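Local coordinates for protein ribulose-1,5-bisphosphate carboxylase/oxygenase large subunit (Rhodopseudomonas palustris, PDB 3QFW) that probably acts as a magnesium-dependent lyase of the Rubisco-like branch, related to the enzymes that carboxylate ribulose-1,5-bisphosphate, at residues Val117-Ile122 with Ala313-Pro318; Arg131-Ser136 with Gly159-Lys164; Leu155-Val160 with Arg352-Ala357; Ile322-Val327 with Ser358-Lys363. One frame throughout, in Å; residues are numbered along the deposited sequence.

Contact 1 (Val117-Ile122 with Ala313-Pro318); sequences VGLAGI and ACIPTP
At the end of the TIM barrel where its strands begin, the first turn of helix 118-126 rests on the start of strand 315-319, with Leu119 and Ile122 facing Ala313 and Ile315. One backbone bond ties the two together: Leu119 N donates to Ala313 O over 3.0 Å, reaching it from above the carbonyl plane, about 50° out, with an N-H...O angle of 147°. Gly118 lets the carbonyl come in. Its CA lies 3.1 Å from Ala313 O, a side chain on it would run into that oxygen, and its positive phi by itself favours glycine.

Beyond this bond the contact is apolar. The side chain of Leu119 crosses that of Ile315 at about a right angle; its CG, anti to the backbone N (chi1 168°), carries CD1 to 3.6 Å from Ile315 CG1. Leu119 CB lies near the strand as well, 3.9 Å from Ala313 CB. Ile122 meets Ile315 tip to tip, but the two are modelled too close together, so the detail of that pair is doubtful. Asp279 accepts from the backbone N of both Val117 and Gly118, and Met339 of the next strand touches both Ile122 and Ile315. A helix laid in this way across the strand starts, ahead of the first barrel strand, is the arrangement that covers the bottom of a Rubisco-type TIM barrel.

Contact 2 (Arg131-Ser136 with Gly159-Lys164); sequences RALTAS and GVDLIK. With SO4 (sulfate ion), chain H.
Two neighbouring parallel strands of the barrel, 133-138 and 162-165, meet here, and Arg131 and Asp161 close the N-terminal end of the pair with a salt bridge. The arginine comes end-on: NH1 reaches Asp161 OD2 at 2.8 Å, nearly straight at 177°, and NH2 reaches Asp161 OD1 at 2.7 Å. Each oxygen uses its syn lone pair, and guanidinium and carboxylate lie nearly coplanar, 15° apart. Arg131 CG sits between its own backbone N and carbonyl carbon (chi1 62°), from where an extended chain carries the guanidinium across to the aspartate.

Asp161 OD2 turns its anti lone pair to Thr134 N at 2.8 Å and also accepts a hydrogen bond from a water 2.6 Å away, which bridges to Thr134 OG1 and Gly159 O. A leucine in place of Arg131 would probably leave this buried carboxylate without its counter-charge and freer to turn. The strands belong to a beta-alpha-beta unit whose crossover is helix 145-157, ended by a Schellman motif at Gly159. Before the strand pairing starts, Asp161 N donates to Thr134 OG1 at 3.0 Å. Regular parallel bonds follow, Leu162 N to Thr134 O, then Ser136 N to Leu162 O, then Lys164 N to Ser136 O, the last at 3.0 Å. Arg131 N donates to O3 of a sulfate, probably from the crystallisation liquor, at 2.8 Å.

Contact 3 (Leu155-Val160 with Arg352-Ala357); sequences LALGGV and RLTEQA
Within the first turn of helix 353-366, Ala357 N donates to Leu353 O at 2.8 Å, and these two residues, together with Thr354, press on the end of helix 145-157. The contact between the two helices is one of carbon against carbon and backbone. Thr354 carries its middle: its CG2, anti to the backbone N, sits 3.6 Å from Leu157 CB and 3.8 Å from Gly158 N. The hydroxyl, beside the threonine's own N (chi1 -61°), faces the same helix, and OG1 bonds to the carbonyl O of Gln154.

Gly158 allows the backbones to come this close, its CA 4.8 Å from that of Thr354. A side chain on it would strike the methyl of Ala357, which instead lies 4.2 Å from Gly158 CA. After Gly159 the chain turns off so that Val160 CG2 arrives 4.3 Å from Ala357 CB. At the other end of the contact, Leu155 CD2 meets the fork of Leu353, 3.9 Å from CD1, the two side chains crossing obliquely. Leu155 points its bulk inward, touching Ser136 and Leu138 of strand 133-138 and Ile163 of strand 162-165, so helix 145-157 is held between those strands and helix 353-366, its neighbour on the outside of the barrel.

Contact 4 (Ile322-Val327 with Ser358-Lys363); sequences IMLQRV and SRFVNK
Phe360 and Lys363, a turn apart on helix 353-366, face Leu324 and Val327 in the loop that leads from barrel strand 315-319 into helix 327-334, so this is packing on the outer layer of the TIM barrel. Leu324 is the largest bump. It spreads its two methyls over the helix: CD2 sits 3.5 Å from Phe360 CA and close to the plane of its ring, at the edge, while CD1 lies 3.7 Å from Lys363 CB.

Val327 fills the next hollow, forking between the same two helix residues. Its CG2 reaches Phe360 CE1 obliquely at 3.3 Å, and its CG1 presses on Lys363 CG at 3.5 Å, a close fit, the valine and lysine side chains lying alongside and running opposite ways. Ile322 CG2 adds to the ring's edge near CE1, and Thr134 of the barrel packs on the same ring. Phe360 CG, anti to its backbone N (chi1 179°), swings the ring off the helix toward Val327 and Ile322. A serine in its place would probably open a gap between Val327, Ile322 and Thr134. Bent at chi2 (86°), the lysine chain runs along the loop, bringing Lys363 CE to 3.5 Å from Leu324 O.

In the fold
All four contacts belong to the catalytic TIM barrel. Contacts 2, 3 and 4 cluster, with centres 10 to 11 Å apart; contacts 2 and 3 share Gly159 and Val160, contacts 3 and 4 share helix 353-366, and Val361 CG2 on that helix lies 3.4 Å from Gly158 O. Contact 1 is linked to contact 2 through packing of Ile122 on Leu133, their centres 12 Å apart, whereas about 9 Å separates the nearest atoms of contacts 1 and 3. In Rubiscos the active site lies at the C-terminal ends of the barrel strands. Lys164 of contact 2 probably corresponds in sequence to their carbamate-forming lysine, while the Arg131 sulfate lies at the opposite end.

Contact 1 (Val117-Ile122 with Ala313-Pro318)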
# COMPACT_ATOMS: atom_id res chain seq x y z
N VAL B 117 9.18 -6.92 21.14
CA VAL B 117 8.57 -7.28 22.42
C VAL B 117 8.00 -8.69 22.33
O VAL B 117 8.27 -9.55 23.18
CB VAL B 117 7.44 -6.30 22.80
CG1 VAL B 117 6.71 -6.79 24.07
CG2 VAL B 117 7.98 -4.89 22.99
N GLY B 118 7.21 -8.92 21.29
CA GLY B 118 6.70 -10.24 20.97
C GLY B 118 5.67 -10.79 21.94
O GLY B 118 5.25 -10.13 22.90
N LEU B 119 5.24 -12.01 21.66
CA LEU B 119 4.24 -12.69 22.46
C LEU B 119 4.66 -12.76 23.93
O LEU B 119 3.87 -12.46 24.82
CB LEU B 119 3.97 -14.09 21.90
CG LEU B 119 3.15 -15.09 22.73
CD1 LEU B 119 1.75 -14.56 23.01
CD2 LEU B 119 3.09 -16.43 22.01
N ALA B 120 5.91 -13.14 24.18
CA ALA B 120 6.38 -13.29 25.55
C ALA B 120 6.42 -11.93 26.26
O ALA B 120 6.03 -11.81 27.42
CB ALA B 120 7.74 -13.96 25.60
N GLY B 121 6.85 -10.90 25.54
CA GLY B 121 6.92 -9.55 26.08
C GLY B 121 5.57 -8.97 26.46
O GLY B 121 5.42 -8.39 27.55
N ILE B 122 4.58 -9.10 25.58
CA ILE B 122 3.24 -8.65 25.91
C ILE B 122 2.67 -9.39 27.13
O ILE B 122 2.05 -8.78 27.98
CB ILE B 122 2.26 -8.80 24.73
CG1 ILE B 122 0.86 -8.36 25.16
CG2 ILE B 122 2.24 -10.22 24.24
CD1 ILE B 122 -0.24 -8.83 24.23
N ALA B 313 7.84 -14.43 18.48
CA ALA B 313 6.49 -14.62 17.98
C ALA B 313 5.71 -13.31 18.05
O ALA B 313 6.05 -12.43 18.84
CB ALA B 313 5.77 -15.70 18.83
N CYS B 314 4.69 -13.19 17.21
CA CYS B 314 3.77 -12.04 17.18
C CYS B 314 2.40 -12.58 17.59
O CYS B 314 2.01 -13.65 17.11
CB CYS B 314 3.74 -11.47 15.75
SG CYS B 314 2.41 -10.28 15.35
N ILE B 315 1.68 -11.90 18.47
CA ILE B 315 0.38 -12.43 18.91
C ILE B 315 -0.71 -12.20 17.87
O ILE B 315 -1.02 -11.06 17.53
CB ILE B 315 -0.13 -11.82 20.24
CG1 ILE B 315 1.01 -11.57 21.23
CG2 ILE B 315 -1.22 -12.71 20.85
CD1 ILE B 315 1.49 -10.13 21.19
N PRO B 316 -1.32 -13.29 17.37
CA PRO B 316 -2.43 -13.12 16.44
C PRO B 316 -3.60 -12.49 17.18
O PRO B 316 -3.94 -12.93 18.28
CB PRO B 316 -2.78 -14.55 16.01
CG PRO B 316 -1.72 -15.44 16.61
CD PRO B 316 -1.10 -14.70 17.74
N THR B 317 -4.21 -11.48 16.59
CA THR B 317 -5.27 -10.75 17.27
C THR B 317 -6.54 -10.70 16.43
O THR B 317 -6.78 -9.72 15.71
CB THR B 317 -4.80 -9.35 17.62
OG1 THR B 317 -3.58 -9.43 18.37
CG2 THR B 317 -5.85 -8.60 18.42
N PRO B 318 -7.36 -11.77 16.51
CA PRO B 318 -8.56 -11.90 15.67
C PRO B 318 -9.62 -10.89 16.07
O PRO B 318 -9.74 -10.57 17.26
CB PRO B 318 -9.08 -13.31 16.00
CG PRO B 318 -8.04 -13.96 16.79
CD PRO B 318 -7.17 -12.92 17.40

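Contact 2 (Arg131-Ser136 with Gly159-Lys164)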
# COMPACT_ATOMS: atom_id res chain seq x y z
N ARG B 131 -2.83 -17.59 30.10
CA ARG B 131 -4.16 -17.42 29.54
C ARG B 131 -4.10 -16.64 28.24
O ARG B 131 -3.12 -15.94 27.98
CB ARG B 131 -5.05 -16.66 30.53
CG ARG B 131 -4.56 -15.25 30.82
CD ARG B 131 -5.59 -14.46 31.60
NE ARG B 131 -5.11 -13.14 32.02
CZ ARG B 131 -5.14 -12.05 31.25
NH1 ARG B 131 -5.60 -12.13 30.00
NH2 ARG B 131 -4.69 -10.89 31.71
N ALA B 132 -5.15 -16.75 27.44
CA ALA B 132 -5.30 -15.90 26.26
C ALA B 132 -5.46 -14.46 26.71
O ALA B 132 -5.77 -14.19 27.88
CB ALA B 132 -6.50 -16.34 25.43
N LEU B 133 -5.25 -13.52 25.81
CA LEU B 133 -5.41 -12.11 26.15
C LEU B 133 -6.68 -11.53 25.54
O LEU B 133 -7.33 -12.17 24.71
CB LEU B 133 -4.18 -11.30 25.73
CG LEU B 133 -2.94 -11.48 26.61
CD1 LEU B 133 -2.30 -12.86 26.48
CD2 LEU B 133 -1.92 -10.40 26.30
N THR B 134 -7.02 -10.32 25.97
CA THR B 134 -8.22 -9.64 25.51
C THR B 134 -7.90 -8.23 25.03
O THR B 134 -7.01 -7.56 25.56
CB THR B 134 -9.29 -9.56 26.62
OG1 THR B 134 -8.85 -8.65 27.64
CG2 THR B 134 -9.54 -10.93 27.25
N ALA B 135 -8.64 -7.77 24.03
CA ALA B 135 -8.50 -6.39 23.56
C ALA B 135 -9.86 -5.82 23.20
O ALA B 135 -10.79 -6.57 22.90
CB ALA B 135 -7.57 -6.33 22.34
N SER B 136 -9.96 -4.50 23.22
CA SER B 136 -11.12 -3.81 22.67
C SER B 136 -10.69 -2.55 21.93
O SER B 136 -9.58 -2.05 22.13
CB SER B 136 -12.11 -3.43 23.78
OG SER B 136 -13.37 -3.09 23.22
N GLY B 159 -10.62 -5.20 33.11
CA GLY B 159 -9.48 -6.10 33.04
C GLY B 159 -9.00 -6.45 31.64
O GLY B 159 -8.18 -7.35 31.45
N VAL B 160 -9.52 -5.75 30.64
CA VAL B 160 -9.07 -5.93 29.25
C VAL B 160 -7.57 -5.65 29.16
O VAL B 160 -7.09 -4.65 29.68
CB VAL B 160 -9.83 -4.98 28.31
CG1 VAL B 160 -9.34 -5.12 26.87
CG2 VAL B 160 -11.32 -5.24 28.40
N ASP B 161 -6.83 -6.53 28.49
CA ASP B 161 -5.38 -6.37 28.36
C ASP B 161 -4.92 -5.20 27.46
O ASP B 161 -3.97 -4.49 27.80
CB ASP B 161 -4.74 -7.67 27.90
CG ASP B 161 -5.03 -8.82 28.84
OD1 ASP B 161 -4.54 -8.78 29.99
OD2 ASP B 161 -5.73 -9.77 28.42
N LEU B 162 -5.57 -5.02 26.31
CA LEU B 162 -5.15 -3.96 25.39
C LEU B 162 -6.33 -3.18 24.81
O LEU B 162 -7.31 -3.74 24.33
CB LEU B 162 -4.23 -4.49 24.28
CG LEU B 162 -3.65 -3.51 23.25
CD1 LEU B 162 -3.32 -2.16 23.86
CD2 LEU B 162 -2.40 -4.08 22.55
N ILE B 163 -6.21 -1.86 24.91
CA ILE B 163 -7.19 -0.94 24.36
C ILE B 163 -6.53 -0.24 23.18
O ILE B 163 -5.46 0.37 23.32
CB ILE B 163 -7.64 0.07 25.41
CG1 ILE B 163 -8.28 -0.68 26.59
CG2 ILE B 163 -8.59 1.10 24.79
CD1 ILE B 163 -8.79 0.21 27.68
N LYS B 164 -7.15 -0.36 22.02
CA LYS B 164 -6.61 0.23 20.81
C LYS B 164 -7.57 1.27 20.28
O LYS B 164 -8.78 1.18 20.50
CB LYS B 164 -6.40 -0.86 19.74
CG LYS B 164 -7.72 -1.49 19.27
CD LYS B 164 -7.50 -2.66 18.32
CE LYS B 164 -7.15 -2.22 16.91
NZ LYS B 164 -8.21 -1.38 16.22
S SO4 H . -2.60 -16.48 34.12
O1 SO4 H . -4.03 -16.40 34.45
O2 SO4 H . -2.04 -15.13 34.11
O3 SO4 H . -2.42 -17.12 32.82
O4 SO4 H . -1.93 -17.28 35.14
O HOH W 1 -7.80 -9.91 30.02

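Contact 3 (Leu155-Val160 with Arg352-Ala357)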
# COMPACT_ATOMS: atom_id res chain seq x y z
N LEU B 155 -13.46 0.10 30.01
CA LEU B 155 -12.86 -1.12 29.49
C LEU B 155 -11.72 -1.61 30.39
O LEU B 155 -11.67 -2.78 30.78
CB LEU B 155 -12.37 -0.91 28.05
CG LEU B 155 -13.50 -0.57 27.08
CD1 LEU B 155 -12.96 -0.02 25.75
CD2 LEU B 155 -14.40 -1.78 26.86
N ALA B 156 -10.80 -0.70 30.72
CA ALA B 156 -9.64 -1.04 31.53
C ALA B 156 -10.06 -1.51 32.93
O ALA B 156 -9.45 -2.41 33.51
CB ALA B 156 -8.68 0.15 31.61
N LEU B 157 -11.12 -0.91 33.44
CA LEU B 157 -11.68 -1.33 34.73
C LEU B 157 -12.11 -2.79 34.69
O LEU B 157 -12.07 -3.47 35.71
CB LEU B 157 -12.85 -0.43 35.14
CG LEU B 157 -12.52 0.74 36.07
CD1 LEU B 157 -13.78 1.47 36.51
CD2 LEU B 157 -11.76 0.23 37.29
N GLY B 158 -12.51 -3.26 33.51
CA GLY B 158 -12.96 -4.63 33.33
C GLY B 158 -11.86 -5.66 33.18
O GLY B 158 -12.13 -6.86 33.14
N GLY B 159 -10.62 -5.20 33.11
CA GLY B 159 -9.48 -6.10 33.04
C GLY B 159 -9.00 -6.45 31.64
O GLY B 159 -8.18 -7.35 31.45
N VAL B 160 -9.52 -5.75 30.64
CA VAL B 160 -9.07 -5.93 29.25
C VAL B 160 -7.57 -5.65 29.16
O VAL B 160 -7.09 -4.65 29.68
CB VAL B 160 -9.83 -4.98 28.31
CG1 VAL B 160 -9.34 -5.12 26.87
CG2 VAL B 160 -11.32 -5.24 28.40
N ARG B 352 -23.16 -0.68 31.86
CA ARG B 352 -22.77 -2.06 32.16
C ARG B 352 -21.53 -2.49 31.38
O ARG B 352 -21.21 -3.67 31.31
CB ARG B 352 -23.95 -3.01 31.90
CG ARG B 352 -24.79 -3.29 33.13
CD ARG B 352 -26.27 -3.50 32.80
NE ARG B 352 -26.50 -4.54 31.80
CZ ARG B 352 -26.69 -5.82 32.08
NH1 ARG B 352 -26.67 -6.25 33.34
NH2 ARG B 352 -26.90 -6.69 31.10
N LEU B 353 -20.84 -1.51 30.81
CA LEU B 353 -19.65 -1.76 30.01
C LEU B 353 -18.58 -2.50 30.80
O LEU B 353 -18.05 -3.52 30.36
CB LEU B 353 -19.08 -0.46 29.46
CG LEU B 353 -17.86 -0.58 28.53
CD1 LEU B 353 -18.21 -1.39 27.28
CD2 LEU B 353 -17.34 0.79 28.13
N THR B 354 -18.25 -1.96 31.97
CA THR B 354 -17.25 -2.58 32.83
C THR B 354 -17.70 -3.98 33.25
O THR B 354 -16.91 -4.92 33.26
CB THR B 354 -16.94 -1.73 34.08
OG1 THR B 354 -16.43 -0.45 33.67
CG2 THR B 354 -15.91 -2.41 34.96
N GLU B 355 -18.99 -4.11 33.58
CA GLU B 355 -19.54 -5.40 33.95
C GLU B 355 -19.43 -6.43 32.83
O GLU B 355 -18.96 -7.55 33.04
CB GLU B 355 -21.01 -5.26 34.40
CG GLU B 355 -21.71 -6.58 34.64
CD GLU B 355 -23.19 -6.41 34.93
OE1 GLU B 355 -23.66 -5.25 34.88
OE2 GLU B 355 -23.87 -7.41 35.21
N GLN B 356 -19.86 -6.03 31.63
CA GLN B 356 -19.85 -6.92 30.48
C GLN B 356 -18.43 -7.23 30.02
O GLN B 356 -18.16 -8.32 29.52
CB GLN B 356 -20.67 -6.35 29.32
CG GLN B 356 -22.15 -6.16 29.64
CD GLN B 356 -22.81 -7.43 30.17
OE1 GLN B 356 -22.32 -8.54 29.95
NE2 GLN B 356 -23.93 -7.27 30.86
N ALA B 357 -17.52 -6.27 30.19
CA ALA B 357 -16.11 -6.47 29.87
C ALA B 357 -15.47 -7.47 30.82
O ALA B 357 -14.68 -8.32 30.42
CB ALA B 357 -15.37 -5.16 29.95

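Contact 4 (Ile322-Val327 with Ser358-Lys363)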
# COMPACT_ATOMS: atom_id res chain seq x y z
N ILE B 322 -17.07 -11.09 17.95
CA ILE B 322 -16.61 -11.89 19.09
C ILE B 322 -17.46 -11.64 20.34
O ILE B 322 -17.22 -10.69 21.08
CB ILE B 322 -15.12 -11.60 19.40
CG1 ILE B 322 -14.30 -11.62 18.11
CG2 ILE B 322 -14.58 -12.62 20.40
CD1 ILE B 322 -14.46 -12.89 17.32
N MET B 323 -18.44 -12.51 20.56
CA MET B 323 -19.35 -12.40 21.70
C MET B 323 -18.97 -13.37 22.82
O MET B 323 -18.15 -14.26 22.64
CB MET B 323 -20.80 -12.63 21.25
CG MET B 323 -20.94 -13.47 19.98
SD MET B 323 -22.65 -13.70 19.43
CE MET B 323 -22.42 -14.67 17.94
N LEU B 324 -19.58 -13.20 23.99
CA LEU B 324 -19.34 -14.10 25.10
C LEU B 324 -19.54 -15.56 24.69
O LEU B 324 -18.93 -16.46 25.27
CB LEU B 324 -20.26 -13.76 26.28
CG LEU B 324 -19.54 -13.27 27.54
CD1 LEU B 324 -18.70 -14.38 28.15
CD2 LEU B 324 -18.67 -12.05 27.24
N GLN B 325 -20.39 -15.77 23.69
CA GLN B 325 -20.71 -17.11 23.21
C GLN B 325 -19.62 -17.71 22.32
O GLN B 325 -19.62 -18.91 22.07
CB GLN B 325 -22.03 -17.11 22.44
CG GLN B 325 -21.89 -16.76 20.96
CD GLN B 325 -23.02 -17.31 20.11
OE1 GLN B 325 -22.84 -17.60 18.93
NE2 GLN B 325 -24.20 -17.46 20.71
N ARG B 326 -18.71 -16.87 21.83
CA ARG B 326 -17.70 -17.32 20.87
C ARG B 326 -16.38 -17.67 21.54
O ARG B 326 -15.54 -18.34 20.95
CB ARG B 326 -17.44 -16.25 19.80
CG ARG B 326 -18.64 -15.79 18.99
CD ARG B 326 -19.06 -16.80 17.92
NE ARG B 326 -17.93 -17.32 17.15
CZ ARG B 326 -17.47 -16.80 16.02
NH1 ARG B 326 -18.03 -15.72 15.50
NH2 ARG B 326 -16.44 -17.37 15.40
N VAL B 327 -16.19 -17.19 22.77
CA VAL B 327 -14.90 -17.29 23.45
C VAL B 327 -14.30 -18.71 23.51
O VAL B 327 -13.15 -18.91 23.13
CB VAL B 327 -14.94 -16.67 24.86
CG1 VAL B 327 -13.80 -17.19 25.72
CG2 VAL B 327 -14.90 -15.15 24.76
N SER B 358 -15.80 -7.34 32.10
CA SER B 358 -15.30 -8.27 33.10
C SER B 358 -15.77 -9.67 32.76
O SER B 358 -15.02 -10.64 32.87
CB SER B 358 -15.78 -7.88 34.50
OG SER B 358 -15.30 -6.59 34.86
N ARG B 359 -17.03 -9.77 32.33
CA ARG B 359 -17.62 -11.05 31.95
C ARG B 359 -16.75 -11.72 30.91
O ARG B 359 -16.40 -12.89 31.03
CB ARG B 359 -19.02 -10.82 31.38
CG ARG B 359 -20.14 -11.35 32.25
CD ARG B 359 -20.31 -12.85 32.04
NE ARG B 359 -21.19 -13.44 33.05
CZ ARG B 359 -22.52 -13.33 33.04
NH1 ARG B 359 -23.13 -12.63 32.09
NH2 ARG B 359 -23.23 -13.90 34.00
N PHE B 360 -16.40 -10.97 29.87
CA PHE B 360 -15.56 -11.48 28.80
C PHE B 360 -14.18 -11.87 29.31
O PHE B 360 -13.71 -12.99 29.10
CB PHE B 360 -15.43 -10.44 27.69
CG PHE B 360 -14.57 -10.89 26.55
CD1 PHE B 360 -15.13 -11.51 25.44
CD2 PHE B 360 -13.20 -10.69 26.57
CE1 PHE B 360 -14.33 -11.92 24.38
CE2 PHE B 360 -12.40 -11.09 25.51
CZ PHE B 360 -12.97 -11.72 24.43
N VAL B 361 -13.53 -10.93 29.97
CA VAL B 361 -12.21 -11.16 30.53
C VAL B 361 -12.17 -12.42 31.41
O VAL B 361 -11.26 -13.23 31.29
CB VAL B 361 -11.74 -9.94 31.33
CG1 VAL B 361 -10.57 -10.31 32.24
CG2 VAL B 361 -11.37 -8.80 30.39
N ASN B 362 -13.16 -12.58 32.29
CA ASN B 362 -13.19 -13.74 33.18
C ASN B 362 -13.43 -15.04 32.42
O ASN B 362 -12.87 -16.08 32.77
CB ASN B 362 -14.23 -13.58 34.29
CG ASN B 362 -13.87 -12.47 35.26
OD1 ASN B 362 -12.70 -12.23 35.54
ND2 ASN B 362 -14.89 -11.78 35.77
N LYS B 363 -14.25 -14.98 31.39
CA LYS B 363 -14.51 -16.14 30.55
C LYS B 363 -13.20 -16.61 29.90
O LYS B 363 -12.89 -17.81 29.87
CB LYS B 363 -15.55 -15.80 29.49
CG LYS B 363 -15.85 -16.90 28.49
CD LYS B 363 -16.90 -17.87 28.99
CE LYS B 363 -17.66 -18.47 27.81
NZ LYS B 363 -18.46 -19.67 28.17